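Ribosome-binding factor A (Thermus thermophilus, PDB 2DYJ) assists late maturation of the 30S ribosomal subunit, binding free 30S subunits, and is required for efficient processing of 16S rRNA. Local coordinates at residues L59-V70 / L82-W90. Residues are numbered along the deposited sequence; the frame is centred on the assembly and turned at random.
Sequences LRALSRAERRLV and LPRLEFLPW
The Phe87 ring takes Leu62 over one face: Leu62 CB sits 3.4 Å from the ring centroid of Phe87, almost on the normal, a CH-pi contact, while Ser63 N, Leu69 CD1 and Glu66 CG approach the ring obliquely. The Arg84 guanidinium carries Val70 CG1 over one face, offset toward the rim, with Glu66 OE2 and Arg67 CG at its edge. Glu66 and Arg84 illustrate how one carboxylate ties a helix to a strand: Arg84 grips Glu66 side-on. Arg84 NH2 meets Glu66 OE2 in a nearly straight bond of 2.8 Å within the guanidinium plane; Arg84 NE reaches the syn lone pair of Glu66 OE1 at 2.9 Å, more bent and tilted from that plane. The anti lone pair of OE1 accepts Leu85 N at 2.9 Å. Glu66 CG stands anti to the backbone N (chi1 -164°) and the chain bends at chi2 (-93°), bringing the carboxylate alongside both donors. With an alanine in place of Glu66, the Arg84 charge and the Leu85 N-H would probably lose their shared acceptor, and the guanidinium would be freer to turn. Val70 CG2 packs on Leu85 CG at 3.6 Å, and a water bridges Ser63 OG to Phe87 O. Residues 59-64 run almost exactly antiparallel to strand 84-89, while residues 66-70 cross it at 127°. This edge strand pairs with strand 44-50, whose Val47 touches Phe87; helix 5-21 also meets this layer, through Ile20 and Leu16. The α-β-β-α-α-β order, its helix interrupted at Ala65, is consistent with RbfA's KH-type fold.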
ATOM      1  N   LEU A  59       5.448   9.235  -1.944  1.00 14.38           N
ATOM      2  CA  LEU A  59       5.060   8.303  -2.992  1.00 11.80           C
ATOM      3  C   LEU A  59       6.299   7.647  -3.587  1.00 13.75           C
ATOM      4  O   LEU A  59       6.263   6.477  -3.942  1.00 12.81           O
ATOM      5  CB  LEU A  59       4.236   9.020  -4.084  1.00 15.09           C
ATOM      6  CG  LEU A  59       2.894   9.604  -3.611  1.00 21.90           C
ATOM      7  CD1 LEU A  59       2.220  10.339  -4.760  1.00 20.01           C
ATOM      8  CD2 LEU A  59       1.982   8.496  -3.108  1.00 19.10           C
ATOM      9  N   ARG A  60       7.411   8.379  -3.660  1.00 15.26           N
ATOM     10  CA  ARG A  60       8.621   7.785  -4.239  1.00 17.67           C
ATOM     11  C   ARG A  60       9.199   6.761  -3.294  1.00 16.03           C
ATOM     12  O   ARG A  60       9.715   5.728  -3.729  1.00 16.73           O
ATOM     13  CB  ARG A  60       9.687   8.841  -4.527  1.00 18.04           C
ATOM     14  CG  ARG A  60       9.469   9.593  -5.818  1.00 25.76           C
ATOM     15  CD  ARG A  60      10.751  10.335  -6.202  1.00 29.41           C
ATOM     16  NE  ARG A  60      11.033  11.443  -5.295  1.00 28.65           N
ATOM     17  CZ  ARG A  60      10.480  12.645  -5.393  1.00 27.61           C
ATOM     18  NH1 ARG A  60       9.608  12.903  -6.364  1.00 31.41           N
ATOM     19  NH2 ARG A  60      10.812  13.593  -4.527  1.00 32.83           N
ATOM     20  N   ALA A  61       9.119   7.064  -1.999  1.00 16.11           N
ATOM     21  CA  ALA A  61       9.629   6.174  -0.960  1.00 16.61           C
ATOM     22  C   ALA A  61       8.878   4.847  -0.960  1.00 18.91           C
ATOM     23  O   ALA A  61       9.486   3.774  -0.819  1.00 15.15           O
ATOM     24  CB  ALA A  61       9.525   6.848   0.423  1.00 12.51           C
ATOM     25  N   LEU A  62       7.560   4.911  -1.113  1.00 14.59           N
ATOM     26  CA  LEU A  62       6.753   3.690  -1.149  1.00 10.36           C
ATOM     27  C   LEU A  62       7.063   2.917  -2.416  1.00  9.40           C
ATOM     28  O   LEU A  62       7.284   1.700  -2.387  1.00 12.04           O
ATOM     29  CB  LEU A  62       5.267   4.046  -1.107  1.00 12.13           C
ATOM     30  CG  LEU A  62       4.786   4.620   0.225  1.00 14.78           C
ATOM     31  CD1 LEU A  62       3.411   5.308   0.033  1.00 14.82           C
ATOM     32  CD2 LEU A  62       4.720   3.474   1.255  1.00 13.32           C
ATOM     33  N   SER A  63       7.090   3.624  -3.541  1.00  8.60           N
ATOM     34  CA  SER A  63       7.383   2.981  -4.824  1.00 11.12           C
ATOM     35  C   SER A  63       8.739   2.262  -4.759  1.00 14.30           C
ATOM     36  O   SER A  63       8.905   1.155  -5.273  1.00 14.06           O
ATOM     37  CB  SER A  63       7.419   4.033  -5.938  1.00 15.13           C
ATOM     38  OG  SER A  63       6.112   4.499  -6.212  1.00 19.58           O
ATOM     39  N   ARG A  64       9.713   2.898  -4.122  1.00 14.44           N
ATOM     40  CA  ARG A  64      11.035   2.285  -4.025  1.00 17.91           C
ATOM     41  C   ARG A  64      10.981   1.045  -3.149  1.00 18.41           C
ATOM     42  O   ARG A  64      11.729   0.083  -3.373  1.00 19.34           O
ATOM     43  CB  ARG A  64      12.047   3.271  -3.453  1.00 21.22           C
ATOM     44  CG  ARG A  64      13.446   2.679  -3.329  1.00 32.61           C
ATOM     45  CD  ARG A  64      14.422   3.677  -2.770  1.00 41.13           C
ATOM     46  NE  ARG A  64      15.728   3.070  -2.525  1.00 49.47           N
ATOM     47  CZ  ARG A  64      16.766   3.723  -2.011  1.00 52.35           C
ATOM     48  NH1 ARG A  64      16.653   5.009  -1.692  1.00 46.12           N
ATOM     49  NH2 ARG A  64      17.915   3.088  -1.810  1.00 49.46           N
ATOM     50  N   ALA A  65      10.080   1.062  -2.165  1.00 14.95           N
ATOM     51  CA  ALA A  65       9.921  -0.047  -1.235  1.00 16.42           C
ATOM     52  C   ALA A  65       8.929  -1.088  -1.729  1.00 17.04           C
ATOM     53  O   ALA A  65       8.630  -2.030  -1.005  1.00 13.79           O
ATOM     54  CB  ALA A  65       9.440   0.483   0.133  1.00 17.96           C
ATOM     55  N   GLU A  66       8.437  -0.944  -2.959  1.00 11.34           N
ATOM     56  CA  GLU A  66       7.397  -1.852  -3.455  1.00 14.85           C
ATOM     57  C   GLU A  66       7.734  -3.328  -3.374  1.00 15.15           C
ATOM     58  O   GLU A  66       6.906  -4.124  -2.957  1.00 10.74           O
ATOM     59  CB  GLU A  66       6.980  -1.488  -4.899  1.00 14.84           C
ATOM     60  CG  GLU A  66       5.647  -2.124  -5.360  1.00 15.13           C
ATOM     61  CD  GLU A  66       5.795  -3.458  -6.101  1.00 16.03           C
ATOM     62  OE1 GLU A  66       4.752  -4.070  -6.420  1.00 16.95           O
ATOM     63  OE2 GLU A  66       6.929  -3.904  -6.371  1.00 15.38           O
ATOM     64  N   ARG A  67       8.942  -3.707  -3.755  1.00 18.61           N
ATOM     65  CA  ARG A  67       9.268  -5.124  -3.700  1.00 17.33           C
ATOM     66  C   ARG A  67       9.320  -5.678  -2.289  1.00 16.58           C
ATOM     67  O   ARG A  67       8.814  -6.777  -2.051  1.00 19.16           O
ATOM     68  CB  ARG A  67      10.560  -5.406  -4.468  1.00 15.11           C
ATOM     69  CG  ARG A  67      10.360  -5.208  -5.963  1.00 24.29           C
ATOM     70  CD  ARG A  67      11.450  -5.893  -6.756  1.00 29.21           C
ATOM     71  NE  ARG A  67      11.081  -5.974  -8.163  1.00 32.02           N
ATOM     72  CZ  ARG A  67      11.830  -6.547  -9.093  1.00 39.64           C
ATOM     73  NH1 ARG A  67      12.995  -7.095  -8.759  1.00 33.34           N
ATOM     74  NH2 ARG A  67      11.416  -6.565 -10.356  1.00 35.87           N
ATOM     75  N   ARG A  68       9.894  -4.915  -1.354  1.00 17.54           N
ATOM     76  CA  ARG A  68       9.976  -5.339   0.047  1.00 16.62           C
ATOM     77  C   ARG A  68       8.582  -5.371   0.664  1.00 17.14           C
ATOM     78  O   ARG A  68       8.282  -6.213   1.508  1.00 12.48           O
ATOM     79  CB  ARG A  68      10.853  -4.374   0.862  1.00 19.21           C
ATOM     80  CG  ARG A  68      12.223  -4.110   0.256  1.00 33.49           C
ATOM     81  CD  ARG A  68      12.776  -2.754   0.713  1.00 42.05           C
ATOM     82  NE  ARG A  68      13.895  -2.324  -0.122  1.00 51.90           N
ATOM     83  CZ  ARG A  68      14.238  -1.055  -0.334  1.00 54.40           C
ATOM     84  NH1 ARG A  68      13.543  -0.070   0.231  1.00 45.23           N
ATOM     85  NH2 ARG A  68      15.275  -0.773  -1.119  1.00 53.00           N
ATOM     86  N   LEU A  69       7.710  -4.458   0.251  1.00 12.52           N
ATOM     87  CA  LEU A  69       6.363  -4.440   0.812  1.00  9.49           C
ATOM     88  C   LEU A  69       5.540  -5.609   0.295  1.00 12.00           C
ATOM     89  O   LEU A  69       4.758  -6.198   1.054  1.00 11.85           O
ATOM     90  CB  LEU A  69       5.646  -3.120   0.485  1.00 10.10           C
ATOM     91  CG  LEU A  69       6.101  -1.899   1.284  1.00 12.05           C
ATOM     92  CD1 LEU A  69       5.445  -0.618   0.730  1.00 10.08           C
ATOM     93  CD2 LEU A  69       5.736  -2.095   2.744  1.00 17.67           C
ATOM     94  N   VAL A  70       5.711  -5.967  -0.982  1.00  6.64           N
ATOM     95  CA  VAL A  70       4.948  -7.090  -1.504  1.00 11.46           C
ATOM     96  C   VAL A  70       5.436  -8.377  -0.825  1.00 16.06           C
ATOM     97  O   VAL A  70       4.643  -9.270  -0.515  1.00 13.14           O
ATOM     98  CB  VAL A  70       5.056  -7.179  -3.044  1.00 14.17           C
ATOM     99  CG1 VAL A  70       4.446  -8.481  -3.551  1.00 14.58           C
ATOM    100  CG2 VAL A  70       4.278  -5.999  -3.672  1.00  7.64           C
ATOM    101  N   LEU A  82       0.649 -12.389  -5.120  1.00 21.00           N
ATOM    102  CA  LEU A  82       0.248 -11.114  -4.526  1.00 19.42           C
ATOM    103  C   LEU A  82       0.166 -10.008  -5.584  1.00 20.19           C
ATOM    104  O   LEU A  82       0.885 -10.032  -6.571  1.00 17.49           O
ATOM    105  CB  LEU A  82       1.241 -10.692  -3.433  1.00 20.78           C
ATOM    106  CG  LEU A  82       1.098 -11.304  -2.032  1.00 23.59           C
ATOM    107  CD1 LEU A  82      -0.201 -10.825  -1.405  1.00 25.36           C
ATOM    108  CD2 LEU A  82       1.123 -12.823  -2.118  1.00 24.50           C
ATOM    109  N   PRO A  83      -0.725  -9.031  -5.391  1.00 17.57           N
ATOM    110  CA  PRO A  83      -0.788  -7.976  -6.405  1.00 15.78           C
ATOM    111  C   PRO A  83       0.427  -7.075  -6.292  1.00 16.81           C
ATOM    112  O   PRO A  83       1.089  -7.034  -5.242  1.00 15.08           O
ATOM    113  CB  PRO A  83      -2.067  -7.231  -6.052  1.00 13.78           C
ATOM    114  CG  PRO A  83      -2.162  -7.390  -4.574  1.00 21.99           C
ATOM    115  CD  PRO A  83      -1.740  -8.825  -4.340  1.00 20.46           C
ATOM    116  N   ARG A  84       0.744  -6.367  -7.369  1.00 11.53           N
ATOM    117  CA  ARG A  84       1.857  -5.435  -7.307  1.00 15.09           C
ATOM    118  C   ARG A  84       1.199  -4.169  -6.807  1.00 14.63           C
ATOM    119  O   ARG A  84      -0.011  -4.027  -6.936  1.00 14.95           O
ATOM    120  CB  ARG A  84       2.497  -5.230  -8.682  1.00 12.74           C
ATOM    121  CG  ARG A  84       3.053  -6.527  -9.269  1.00 15.35           C
ATOM    122  CD  ARG A  84       3.766  -7.391  -8.213  1.00 11.03           C
ATOM    123  NE  ARG A  84       4.902  -6.711  -7.584  1.00 10.84           N
ATOM    124  CZ  ARG A  84       5.910  -7.369  -6.999  1.00 23.80           C
ATOM    125  NH1 ARG A  84       5.902  -8.698  -6.976  1.00 18.82           N
ATOM    126  NH2 ARG A  84       6.926  -6.716  -6.440  1.00 16.96           N
ATOM    127  N   LEU A  85       1.976  -3.252  -6.237  1.00 13.88           N
ATOM    128  CA  LEU A  85       1.407  -2.042  -5.647  1.00 11.23           C
ATOM    129  C   LEU A  85       1.627  -0.755  -6.422  1.00 11.69           C
ATOM    130  O   LEU A  85       2.721  -0.507  -6.914  1.00  9.35           O
ATOM    131  CB  LEU A  85       1.989  -1.853  -4.250  1.00  9.61           C
ATOM    132  CG  LEU A  85       2.029  -3.174  -3.455  1.00 15.22           C
ATOM    133  CD1 LEU A  85       2.845  -3.015  -2.147  1.00 13.80           C
ATOM    134  CD2 LEU A  85       0.592  -3.580  -3.136  1.00 11.19           C
ATOM    135  N   GLU A  86       0.577   0.064  -6.501  1.00 10.27           N
ATOM    136  CA  GLU A  86       0.658   1.360  -7.162  1.00 11.51           C
ATOM    137  C   GLU A  86       0.310   2.360  -6.059  1.00 11.53           C
ATOM    138  O   GLU A  86      -0.726   2.218  -5.411  1.00 12.26           O
ATOM    139  CB  GLU A  86      -0.370   1.434  -8.289  1.00 15.95           C
ATOM    140  CG  GLU A  86      -0.420   2.785  -8.968  1.00 17.15           C
ATOM    141  CD  GLU A  86      -1.620   2.926  -9.887  1.00 22.51           C
ATOM    142  OE1 GLU A  86      -2.616   2.194  -9.688  1.00 17.18           O
ATOM    143  OE2 GLU A  86      -1.571   3.788 -10.791  1.00 21.79           O
ATOM    144  N   PHE A  87       1.166   3.358  -5.830  1.00 10.41           N
ATOM    145  CA  PHE A  87       0.895   4.312  -4.762  1.00 10.40           C
ATOM    146  C   PHE A  87       0.390   5.635  -5.302  1.00 12.69           C
ATOM    147  O   PHE A  87       1.018   6.239  -6.172  1.00 10.43           O
ATOM    148  CB  PHE A  87       2.149   4.506  -3.937  1.00 12.75           C
ATOM    149  CG  PHE A  87       2.630   3.221  -3.313  1.00  9.51           C
ATOM    150  CD1 PHE A  87       2.051   2.749  -2.146  1.00  8.10           C
ATOM    151  CD2 PHE A  87       3.643   2.475  -3.924  1.00 11.53           C
ATOM    152  CE1 PHE A  87       2.477   1.526  -1.576  1.00 13.86           C
ATOM    153  CE2 PHE A  87       4.079   1.253  -3.367  1.00  9.25           C
ATOM    154  CZ  PHE A  87       3.490   0.788  -2.192  1.00 14.16           C
ATOM    155  N   LEU A  88      -0.743   6.073  -4.760  1.00 12.06           N
ATOM    156  CA  LEU A  88      -1.385   7.310  -5.201  1.00 10.70           C
ATOM    157  C   LEU A  88      -1.748   8.215  -4.031  1.00 11.93           C
ATOM    158  O   LEU A  88      -1.878   7.771  -2.896  1.00 13.26           O
ATOM    159  CB  LEU A  88      -2.673   6.969  -5.972  1.00 12.46           C
ATOM    160  CG  LEU A  88      -2.491   6.054  -7.199  1.00 13.78           C
ATOM    161  CD1 LEU A  88      -3.817   5.472  -7.650  1.00 22.60           C
ATOM    162  CD2 LEU A  88      -1.855   6.857  -8.330  1.00 24.16           C
ATOM    163  N   PRO A  89      -1.918   9.518  -4.300  1.00 17.36           N
ATOM    164  CA  PRO A  89      -2.285  10.469  -3.245  1.00 17.82           C
ATOM    165  C   PRO A  89      -3.727  10.173  -2.805  1.00 16.44           C
ATOM    166  O   PRO A  89      -4.529   9.673  -3.613  1.00 16.16           O
ATOM    167  CB  PRO A  89      -2.151  11.818  -3.941  1.00 20.12           C
ATOM    168  CG  PRO A  89      -2.505  11.489  -5.368  1.00 23.66           C
ATOM    169  CD  PRO A  89      -1.736  10.202  -5.591  1.00 18.38           C
ATOM    170  N   TRP A  90      -4.053  10.474  -1.546  1.00 18.88           N
ATOM    171  CA  TRP A  90      -5.391  10.201  -1.021  1.00 20.10           C
ATOM    172  C   TRP A  90      -6.510  10.871  -1.792  1.00 22.08           C
ATOM    173  O   TRP A  90      -7.633  10.375  -1.812  1.00 23.18           O
ATOM    174  CB  TRP A  90      -5.520  10.609   0.456  1.00 28.11           C
ATOM    175  CG  TRP A  90      -5.642  12.101   0.689  1.00 37.86           C
ATOM    176  CD1 TRP A  90      -4.617  13.000   0.792  1.00 41.92           C
ATOM    177  CD2 TRP A  90      -6.859  12.861   0.841  1.00 40.27           C
ATOM    178  NE1 TRP A  90      -5.117  14.268   0.997  1.00 45.61           N
ATOM    179  CE2 TRP A  90      -6.487  14.212   1.031  1.00 44.41           C
ATOM    180  CE3 TRP A  90      -8.225  12.528   0.836  1.00 43.51           C
ATOM    181  CZ2 TRP A  90      -7.432  15.238   1.215  1.00 44.43           C
ATOM    182  CZ3 TRP A  90      -9.170  13.552   1.021  1.00 36.47           C
ATOM    183  CH2 TRP A  90      -8.763  14.886   1.207  1.00 41.37           C
TER
HETATM  184  O   HOH W   1       3.877   6.335  -6.942  1.00 27.69           O